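PDB 5EDF: FrpC operon protein, which binds the RTX protein FrpC and is an iron-regulated protein, FrpD, of Neisseria meningitidis, putatively involved in adhesion. Local coordinates for residues A[33-38]-A[59-64]; A[144-149]-A[170-175]; A[104-109]-A[188-193]. All coordinates share one frame; numbering follows the deposited sequence.

Overall arrangement
Contacts 1 and 3 share neighbouring strands of the long antiparallel sheet: strand 61-70, which supplies most of 59-64, pairs with strand 98-105, which in turn pairs with strand 189-193 of contact 3. Their centres are about 16 Å apart and they touch where Leu60 and Asn59 pack on Arg104. Contact 1 closes first along the chain. Contact 2 follows, nested inside the long excursion that contact 3 closes, and joins two loops of the strands farther across the sheet; its centre lies about 35 Å from that of contact 1 and about 34 Å from that of contact 3. The sheet thus spans from a buried loop-on-strand contact to a pair of surface loops on the opposite side of the chain's centre.

Contact 1 of 3, residues A[33-38]-A[59-64]; sequences GYLARY and NLIEIS
Tyr38 reaches strand 61-70 with its hydroxyl: Glu62 N donates to Tyr38 OH over 3.0 Å in a nearly straight bond, 174°. The ring edge also meets the strand, with Tyr38 CE2 3.3 Å from Glu62 O. The second direct bond runs from Ser64 N to Tyr34 O, 3.0 Å, the donor tilted from the carbonyl plane. Next to it, Ile63 CA makes a CA-H...O contact with the same oxygen. Glu62 holds CG anti to its backbone N (chi1 -175°) and stays extended, which carries the carboxylate out to Arg37, with the guanidinium plane only 4° from its own. Glu62 OE2 lies over one guanidinium face and OE1 well out of the plane, so the salt bridge of Arg37 NE with Glu62 OE1, 3.6 Å, works by charge alone; Asp100 is the stronger partner of Arg37 and also bonds Ser64 OG. The loop 33-38, whose last four residues form a type I beta turn, docks on strand 61-70 of the large antiparallel sheet. Leu35 CD2 lies 4.1 Å from Ile63 CG2 and also touches Ile61 CG2, on a side lined by residues of strands 18-23 and 26-31. Further out, one water accepts from Arg37 N and donates to Glu62 O and Ser64 OG. A second water joins Tyr38 OH, 2.7 Å away, to Leu60 O. Tyr34 and Ile63 pack together against Leu218 of helix 205-224.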
loop_
_atom_site.group_PDB
_atom_site.type_symbol
_atom_site.label_atom_id
_atom_site.label_comp_id
_atom_site.label_asym_id
_atom_site.label_seq_id
_atom_site.Cartn_x
_atom_site.Cartn_y
_atom_site.Cartn_z
ATOM N N GLY A 33 7.662 -12.362 6.684
ATOM C CA GLY A 33 8.348 -11.707 5.603
ATOM C C GLY A 33 7.762 -10.398 5.133
ATOM O O GLY A 33 8.420 -9.658 4.420
ATOM N N TYR A 34 6.541 -10.077 5.575
ATOM C CA TYR A 34 5.937 -8.769 5.302
ATOM C C TYR A 34 6.322 -7.715 6.327
ATOM O O TYR A 34 5.836 -6.607 6.254
ATOM C CB TYR A 34 4.407 -8.919 5.287
ATOM C CG TYR A 34 3.901 -9.711 4.105
ATOM C CD1 TYR A 34 3.938 -9.196 2.806
ATOM C CD2 TYR A 34 3.415 -10.996 4.270
ATOM C CE1 TYR A 34 3.481 -9.947 1.725
ATOM C CE2 TYR A 34 2.947 -11.713 3.198
ATOM C CZ TYR A 34 2.979 -11.191 1.930
ATOM O OH TYR A 34 2.535 -11.935 0.842
ATOM N N LEU A 35 7.199 -8.068 7.265
ATOM C CA LEU A 35 7.558 -7.210 8.405
ATOM C C LEU A 35 9.013 -6.764 8.406
ATOM O O LEU A 35 9.647 -6.686 9.470
ATOM C CB LEU A 35 7.194 -7.901 9.725
ATOM C CG LEU A 35 5.719 -8.331 9.863
ATOM C CD1 LEU A 35 5.569 -9.278 11.058
ATOM C CD2 LEU A 35 4.782 -7.142 9.939
ATOM N N ALA A 36 9.535 -6.414 7.241
ATOM C CA ALA A 36 10.943 -6.076 7.112
ATOM C C ALA A 36 11.398 -4.920 8.002
ATOM O O ALA A 36 12.588 -4.848 8.387
ATOM C CB ALA A 36 11.324 -5.807 5.640
ATOM N N ARG A 37 10.506 -3.987 8.334
ATOM C CA ARG A 37 10.922 -2.903 9.246
ATOM C C ARG A 37 11.114 -3.355 10.706
ATOM O O ARG A 37 11.757 -2.654 11.508
ATOM C CB ARG A 37 9.950 -1.735 9.229
ATOM C CG ARG A 37 9.951 -0.977 7.948
ATOM C CD ARG A 37 8.929 0.137 7.934
ATOM N NE ARG A 37 9.034 1.019 6.791
ATOM C CZ ARG A 37 9.807 2.094 6.708
ATOM N NH1 ARG A 37 10.590 2.446 7.732
ATOM N NH2 ARG A 37 9.779 2.831 5.628
ATOM N N TYR A 38 10.613 -4.532 11.011
ATOM C CA TYR A 38 10.638 -5.070 12.378
ATOM C C TYR A 38 11.738 -6.098 12.491
ATOM O O TYR A 38 11.516 -7.252 12.847
ATOM C CB TYR A 38 9.271 -5.667 12.714
ATOM C CG TYR A 38 8.077 -4.762 12.604
ATOM C CD1 TYR A 38 7.444 -4.277 13.710
ATOM C CD2 TYR A 38 7.491 -4.499 11.386
ATOM C CE1 TYR A 38 6.277 -3.509 13.626
ATOM C CE2 TYR A 38 6.338 -3.742 11.298
ATOM C CZ TYR A 38 5.734 -3.265 12.404
ATOM O OH TYR A 38 4.596 -2.500 12.314
ATOM N N ASN A 59 -1.515 -0.141 17.761
ATOM C CA ASN A 59 -2.477 0.735 17.092
ATOM C C ASN A 59 -2.328 0.736 15.585
ATOM O O ASN A 59 -3.255 1.101 14.885
ATOM C CB ASN A 59 -2.312 2.191 17.579
ATOM C CG ASN A 59 -2.526 2.350 19.066
ATOM O OD1 ASN A 59 -1.827 3.123 19.715
ATOM N ND2 ASN A 59 -3.494 1.632 19.605
ATOM N N LEU A 60 -1.151 0.395 15.073
ATOM C CA LEU A 60 -0.925 0.338 13.644
ATOM C C LEU A 60 0.121 -0.719 13.358
ATOM O O LEU A 60 0.967 -1.007 14.232
ATOM C CB LEU A 60 -0.483 1.698 13.057
ATOM C CG LEU A 60 0.946 2.149 13.333
ATOM C CD1 LEU A 60 1.952 1.610 12.356
ATOM C CD2 LEU A 60 1.000 3.690 13.331
ATOM N N ILE A 61 0.054 -1.285 12.162
ATOM C CA ILE A 61 1.065 -2.171 11.622
ATOM C C ILE A 61 1.515 -1.584 10.301
ATOM O O ILE A 61 0.674 -1.143 9.519
ATOM C CB ILE A 61 0.518 -3.588 11.343
ATOM C CG1 ILE A 61 -0.128 -4.192 12.605
ATOM C CG2 ILE A 61 1.657 -4.501 10.809
ATOM C CD1 ILE A 61 -0.873 -5.483 12.302
ATOM N N GLU A 62 2.814 -1.570 10.035
ATOM C CA GLU A 62 3.364 -1.090 8.776
ATOM C C GLU A 62 4.041 -2.244 8.101
ATOM O O GLU A 62 5.166 -2.603 8.447
ATOM C CB GLU A 62 4.336 0.089 8.976
ATOM C CG GLU A 62 4.835 0.703 7.673
ATOM C CD GLU A 62 5.714 1.899 7.877
ATOM O OE1 GLU A 62 6.353 2.017 8.954
ATOM O OE2 GLU A 62 5.781 2.750 6.958
ATOM N N ILE A 63 3.359 -2.905 7.178
ATOM C CA ILE A 63 3.977 -3.965 6.382
ATOM C C ILE A 63 4.745 -3.362 5.221
ATOM O O ILE A 63 4.495 -2.203 4.843
ATOM C CB ILE A 63 2.945 -5.007 5.889
ATOM C CG1 ILE A 63 1.950 -4.430 4.882
ATOM C CG2 ILE A 63 2.244 -5.673 7.076
ATOM C CD1 ILE A 63 1.152 -5.526 4.115
ATOM N N SER A 64 5.662 -4.126 4.653
ATOM C CA SER A 64 6.456 -3.670 3.527
ATOM C C SER A 64 6.414 -4.752 2.470
ATOM O O SER A 64 6.613 -5.921 2.754
ATOM C CB SER A 64 7.892 -3.325 3.976
ATOM O OG SER A 64 7.946 -2.357 5.010
HETATM O O HOH W 1 7.676 -3.618 7.538
HETATM O O HOH W 2 3.185 -2.349 14.594
#

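Contact 2 of 3, residues A[144-149]-A[170-175]; sequences ENPYFH and INQTEE
Tyr147 and Pro146 are the central residues of a type I beta turn, Asn145 to Phe148; the backbone from 144 to 147 runs at 87° to that from 170 to 172, and Asn145 and Ile170 come nearest, 5.8 Å between CA atoms. No hydrogen bond crosses between the loops, so the contact rests on packing, chiefly by Tyr147. Its CG stands anti to the carbonyl carbon (chi1 -54°), and the ring reaches along the backbone of 170-172: Tyr147 CD2 is close to Ile170 C, and Tyr147 CE2 lies 3.5 Å from Asn171 C. The hydroxyl end arrives at Gln172, whose CG meets the ring edge in plane; the bend at chi2 turns the amide beyond it back toward the ring, the two planes 67° apart. Gln172 and Asn171 are poorly ordered, so the close approach there is doubtful. Pro146 CG sits over one face of the Tyr147 ring, 3.8 Å above its plane and displaced toward the rim. Across the contact, Asn145 ND2 meets Ile170 CG2 at 3.8 Å, the two side chains roughly perpendicular. Each loop is shaped from within. Asn145 OD1 accepts from Tyr147 N, 3.0 Å, in an Asx turn, although the donor stands above the carbonyl plane. In the other loop, Ile170 N donates almost straight to Glu174 OE1 at 3.0 Å. Arg169 makes a cation-pi contact with Tyr147 and bonds the carbonyls of Asn171 and Gln172. The pair lies beside inner strands of the sheet: 144-149 leads into strand 150-155, while the loop holding 170-175 links strands 161-167 and 178-186.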
loop_
_atom_site.group_PDB
_atom_site.type_symbol
_atom_site.label_atom_id
_atom_site.label_comp_id
_atom_site.label_asym_id
_atom_site.label_seq_id
_atom_site.Cartn_x
_atom_site.Cartn_y
_atom_site.Cartn_z
ATOM N N GLU A 144 0.578 29.100 -14.854
ATOM C CA GLU A 144 2.000 28.866 -14.559
ATOM C C GLU A 144 2.401 27.380 -14.538
ATOM O O GLU A 144 3.588 27.059 -14.590
ATOM C CB GLU A 144 2.400 29.542 -13.230
ATOM C CG GLU A 144 1.851 28.891 -11.932
ATOM C CD GLU A 144 0.536 29.499 -11.417
ATOM O OE1 GLU A 144 -0.250 30.055 -12.225
ATOM O OE2 GLU A 144 0.288 29.404 -10.189
ATOM N N ASN A 145 1.419 26.482 -14.444
ATOM C CA ASN A 145 1.701 25.041 -14.402
ATOM C C ASN A 145 0.926 24.247 -15.460
ATOM O O ASN A 145 -0.151 23.707 -15.164
ATOM C CB ASN A 145 1.411 24.470 -13.000
ATOM C CG ASN A 145 1.807 22.992 -12.874
ATOM O OD1 ASN A 145 2.398 22.426 -13.798
ATOM N ND2 ASN A 145 1.484 22.371 -11.737
ATOM N N PRO A 146 1.474 24.135 -16.685
ATOM C CA PRO A 146 0.784 23.393 -17.753
ATOM C C PRO A 146 0.794 21.877 -17.537
ATOM O O PRO A 146 0.122 21.129 -18.261
ATOM C CB PRO A 146 1.572 23.770 -19.014
ATOM C CG PRO A 146 2.934 24.125 -18.524
ATOM C CD PRO A 146 2.748 24.719 -17.153
ATOM N N TYR A 147 1.532 21.430 -16.525
ATOM C CA TYR A 147 1.706 20.001 -16.272
ATOM C C TYR A 147 0.711 19.443 -15.258
ATOM O O TYR A 147 0.634 18.222 -15.069
ATOM C CB TYR A 147 3.136 19.752 -15.814
ATOM C CG TYR A 147 4.140 20.315 -16.789
ATOM C CD1 TYR A 147 4.256 19.786 -18.071
ATOM C CD2 TYR A 147 4.933 21.403 -16.449
ATOM C CE1 TYR A 147 5.157 20.308 -18.987
ATOM C CE2 TYR A 147 5.848 21.945 -17.362
ATOM C CZ TYR A 147 5.955 21.383 -18.632
ATOM O OH TYR A 147 6.843 21.873 -19.569
ATOM N N PHE A 148 -0.086 20.313 -14.634
ATOM C CA PHE A 148 -1.085 19.868 -13.676
ATOM C C PHE A 148 -2.048 18.830 -14.305
ATOM O O PHE A 148 -2.719 19.097 -15.286
ATOM C CB PHE A 148 -1.861 21.069 -13.177
ATOM C CG PHE A 148 -2.799 20.764 -12.074
ATOM C CD1 PHE A 148 -2.329 20.528 -10.802
ATOM C CD2 PHE A 148 -4.152 20.699 -12.304
ATOM C CE1 PHE A 148 -3.205 20.245 -9.765
ATOM C CE2 PHE A 148 -5.013 20.434 -11.294
ATOM C CZ PHE A 148 -4.553 20.179 -10.022
ATOM N N HIS A 149 -2.116 17.646 -13.710
ATOM C CA HIS A 149 -2.891 16.553 -14.239
ATOM C C HIS A 149 -3.024 15.483 -13.156
ATOM O O HIS A 149 -2.019 14.926 -12.743
ATOM C CB HIS A 149 -2.172 15.946 -15.453
ATOM C CG HIS A 149 -3.062 15.140 -16.341
ATOM N ND1 HIS A 149 -2.574 14.392 -17.392
ATOM C CD2 HIS A 149 -4.407 14.996 -16.370
ATOM C CE1 HIS A 149 -3.582 13.815 -18.022
ATOM N NE2 HIS A 149 -4.705 14.161 -17.419
ATOM N N ILE A 170 6.432 20.322 -12.349
ATOM C CA ILE A 170 5.977 21.719 -12.427
ATOM C C ILE A 170 6.756 22.627 -13.374
ATOM O O ILE A 170 6.340 23.765 -13.602
ATOM C CB ILE A 170 5.921 22.395 -11.020
ATOM C CG1 ILE A 170 7.297 22.373 -10.333
ATOM C CG2 ILE A 170 4.843 21.734 -10.168
ATOM C CD1 ILE A 170 7.307 23.054 -8.974
ATOM N N ASN A 171 7.872 22.157 -13.918
ATOM C CA ASN A 171 8.554 22.948 -14.928
ATOM C C ASN A 171 9.107 22.114 -16.049
ATOM O O ASN A 171 9.075 20.882 -16.053
ATOM C CB ASN A 171 9.620 23.876 -14.316
ATOM C CG ASN A 171 10.502 23.180 -13.317
ATOM O OD1 ASN A 171 11.109 22.156 -13.614
ATOM N ND2 ASN A 171 10.595 23.746 -12.120
ATOM N N GLN A 172 9.681 22.846 -16.912
ATOM C CA GLN A 172 9.934 22.360 -18.232
ATOM C C GLN A 172 11.235 21.596 -18.306
ATOM O O GLN A 172 11.360 20.637 -19.073
ATOM C CB GLN A 172 9.949 23.558 -19.170
ATOM C CG GLN A 172 8.571 24.211 -19.327
ATOM C CD GLN A 172 8.192 25.183 -18.209
ATOM O OE1 GLN A 172 8.980 25.454 -17.298
ATOM N NE2 GLN A 172 6.974 25.716 -18.285
ATOM N N THR A 173 12.192 21.986 -17.581
ATOM C CA THR A 173 13.438 21.248 -17.449
ATOM C C THR A 173 13.215 19.878 -16.770
ATOM O O THR A 173 13.894 18.904 -17.093
ATOM C CB THR A 173 14.480 22.086 -16.674
ATOM O OG1 THR A 173 14.033 22.294 -15.329
ATOM C CG2 THR A 173 14.708 23.450 -17.356
ATOM N N GLU A 174 12.251 19.813 -15.848
ATOM C CA GLU A 174 11.882 18.566 -15.160
ATOM C C GLU A 174 11.250 17.532 -16.094
ATOM O O GLU A 174 10.708 17.884 -17.138
ATOM C CB GLU A 174 10.904 18.857 -14.008
ATOM C CG GLU A 174 11.565 19.209 -12.676
ATOM C CD GLU A 174 10.566 19.668 -11.617
ATOM O OE1 GLU A 174 9.349 19.687 -11.897
ATOM O OE2 GLU A 174 11.006 20.012 -10.498
ATOM N N GLU A 175 11.309 16.260 -15.703
ATOM C CA GLU A 175 10.639 15.186 -16.440
ATOM C C GLU A 175 9.285 14.908 -15.774
ATOM O O GLU A 175 9.061 15.330 -14.639
ATOM C CB GLU A 175 11.490 13.908 -16.434
ATOM C CG GLU A 175 12.965 14.115 -16.792
ATOM C CD GLU A 175 13.167 14.755 -18.159
ATOM O OE1 GLU A 175 12.389 14.440 -19.084
ATOM O OE2 GLU A 175 14.110 15.564 -18.317
#

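Contact 3 of 3, residues A[104-109]-A[188-193]; sequences RKDACS and GFTVQY
Arg104 and Thr190 form an antiparallel hydrogen-bonded pair where strand 98-105 runs beside strand 189-193 in the large antiparallel sheet. Arg104 N donates to Thr190 O over 3.0 Å, in the carbonyl plane, and Thr190 N returns a bond of 2.8 Å to Arg104 O, more bent at 145°. That carbonyl oxygen also takes a CA-H...O contact from Phe189 CA and lies at the edge of the Phe189 ring. Beyond the pair the bonding weakens: Asp106 N to Gly188 O is a weak, bent bond. Gly188 has a positive phi (90°), a conformation easily reached by glycine. Arg104 and Thr190 run alongside each other in the same direction, with Arg104 CB 3.4 Å from Thr190 OG1. The arginine chain bends at chi3, bringing NE to within 3.6 Å of Asp106 OD2, a salt bridge inside the segment. On the other face, Lys105 crosses Phe189 obliquely, its CB 3.9 Å from Phe189 CD1. There Phe189 also packs against Thr26 and Met28 of strand 26-31 and Val223 of helix 205-224. Farther along, Cys108 forms the disulfide with Cys185 and so ties its loop to strand 178-186, the neighbour of 189-193 on its other side. Two waters bridge the segments: one donates to Asp106 O and weakly to Phe189 O, while the other donates to Asp106 OD2 and lies 2.8 Å from Thr190 OG1, placed by the threonine chi1 of 62° between the backbone N and the carbonyl carbon.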
loop_
_atom_site.group_PDB
_atom_site.type_symbol
_atom_site.label_atom_id
_atom_site.label_comp_id
_atom_site.label_asym_id
_atom_site.label_seq_id
_atom_site.Cartn_x
_atom_site.Cartn_y
_atom_site.Cartn_z
ATOM N N ARG A 104 -4.560 0.099 10.233
ATOM C CA ARG A 104 -5.138 0.473 11.536
ATOM C C ARG A 104 -6.530 -0.087 11.622
ATOM O O ARG A 104 -7.131 -0.436 10.615
ATOM C CB ARG A 104 -5.232 1.993 11.712
ATOM C CG ARG A 104 -3.907 2.655 11.662
ATOM C CD ARG A 104 -4.044 4.156 11.901
ATOM N NE ARG A 104 -4.288 4.364 13.312
ATOM C CZ ARG A 104 -3.401 4.817 14.209
ATOM N NH1 ARG A 104 -2.192 5.221 13.861
ATOM N NH2 ARG A 104 -3.765 4.891 15.465
ATOM N N LYS A 105 -7.081 -0.176 12.838
ATOM C CA LYS A 105 -8.468 -0.572 12.977
ATOM C C LYS A 105 -9.307 0.610 13.428
ATOM O O LYS A 105 -9.319 0.944 14.591
ATOM C CB LYS A 105 -8.597 -1.760 13.917
ATOM C CG LYS A 105 -9.997 -2.407 13.883
ATOM C CD LYS A 105 -10.176 -3.522 14.859
ATOM C CE LYS A 105 -10.288 -3.008 16.254
ATOM N NZ LYS A 105 -11.711 -2.644 16.547
ATOM N N ASP A 106 -10.056 1.159 12.494
ATOM C CA ASP A 106 -10.881 2.349 12.715
ATOM C C ASP A 106 -12.066 2.321 11.793
ATOM O O ASP A 106 -11.994 1.751 10.723
ATOM C CB ASP A 106 -10.083 3.599 12.398
ATOM C CG ASP A 106 -9.047 3.920 13.446
ATOM O OD1 ASP A 106 -9.424 3.918 14.638
ATOM O OD2 ASP A 106 -7.877 4.215 13.095
ATOM N N ALA A 107 -13.150 2.977 12.199
ATOM C CA ALA A 107 -14.269 3.171 11.313
ATOM C C ALA A 107 -13.795 3.943 10.087
ATOM O O ALA A 107 -12.976 4.847 10.194
ATOM C CB ALA A 107 -15.416 3.920 12.051
ATOM N N CYS A 108 -14.335 3.558 8.940
ATOM C CA CYS A 108 -14.006 4.186 7.673
ATOM C C CYS A 108 -14.467 5.627 7.686
ATOM O O CYS A 108 -15.534 5.936 8.240
ATOM C CB CYS A 108 -14.681 3.449 6.538
ATOM S SG CYS A 108 -13.992 3.911 4.951
ATOM N N SER A 109 -13.635 6.521 7.168
ATOM C CA SER A 109 -14.065 7.919 7.041
ATOM C C SER A 109 -13.867 8.444 5.621
ATOM O O SER A 109 -13.825 9.659 5.393
ATOM C CB SER A 109 -13.396 8.806 8.098
ATOM O OG SER A 109 -11.990 8.776 8.025
ATOM N N GLY A 188 -13.156 -3.468 8.176
ATOM C CA GLY A 188 -13.055 -2.770 9.474
ATOM C C GLY A 188 -11.702 -2.114 9.735
ATOM O O GLY A 188 -11.522 -1.401 10.744
ATOM N N PHE A 189 -10.763 -2.356 8.833
ATOM C CA PHE A 189 -9.432 -1.766 8.920
ATOM C C PHE A 189 -9.310 -0.610 7.965
ATOM O O PHE A 189 -9.988 -0.580 6.927
ATOM C CB PHE A 189 -8.327 -2.791 8.609
ATOM C CG PHE A 189 -8.351 -3.968 9.529
ATOM C CD1 PHE A 189 -7.731 -3.890 10.744
ATOM C CD2 PHE A 189 -9.053 -5.145 9.200
ATOM C CE1 PHE A 189 -7.813 -4.985 11.658
ATOM C CE2 PHE A 189 -9.105 -6.236 10.064
ATOM C CZ PHE A 189 -8.499 -6.140 11.297
ATOM N N THR A 190 -8.490 0.364 8.293
ATOM C CA THR A 190 -8.068 1.348 7.312
ATOM C C THR A 190 -6.701 0.944 6.791
ATOM O O THR A 190 -5.853 0.469 7.554
ATOM C CB THR A 190 -8.029 2.765 7.870
ATOM O OG1 THR A 190 -7.075 2.846 8.934
ATOM C CG2 THR A 190 -9.404 3.195 8.394
ATOM N N VAL A 191 -6.528 1.078 5.476
ATOM C CA VAL A 191 -5.323 0.619 4.799
ATOM C C VAL A 191 -4.892 1.752 3.886
ATOM O O VAL A 191 -5.630 2.124 2.953
ATOM C CB VAL A 191 -5.610 -0.676 4.052
ATOM C CG1 VAL A 191 -4.398 -1.138 3.314
ATOM C CG2 VAL A 191 -6.097 -1.743 5.059
ATOM N N GLN A 192 -3.752 2.360 4.187
ATOM C CA GLN A 192 -3.319 3.603 3.548
ATOM C C GLN A 192 -1.892 3.424 3.096
ATOM O O GLN A 192 -1.028 2.980 3.871
ATOM C CB GLN A 192 -3.451 4.763 4.516
ATOM C CG GLN A 192 -4.882 5.006 4.974
ATOM C CD GLN A 192 -5.058 6.041 6.041
ATOM O OE1 GLN A 192 -4.117 6.674 6.481
ATOM N NE2 GLN A 192 -6.305 6.190 6.489
ATOM N N TYR A 193 -1.597 3.812 1.856
ATOM C CA TYR A 193 -0.271 3.559 1.319
ATOM C C TYR A 193 0.007 4.408 0.094
ATOM O O TYR A 193 -0.907 4.878 -0.567
ATOM C CB TYR A 193 -0.124 2.072 1.005
ATOM C CG TYR A 193 -1.087 1.470 0.010
ATOM C CD1 TYR A 193 -0.723 1.294 -1.313
ATOM C CD2 TYR A 193 -2.350 1.047 0.395
ATOM C CE1 TYR A 193 -1.603 0.730 -2.231
ATOM C CE2 TYR A 193 -3.228 0.475 -0.501
ATOM C CZ TYR A 193 -2.862 0.325 -1.820
ATOM O OH TYR A 193 -3.670 -0.254 -2.777
HETATM O O HOH W 3 -12.465 0.819 8.045
HETATM O O HOH W 4 -7.324 5.132 10.464
#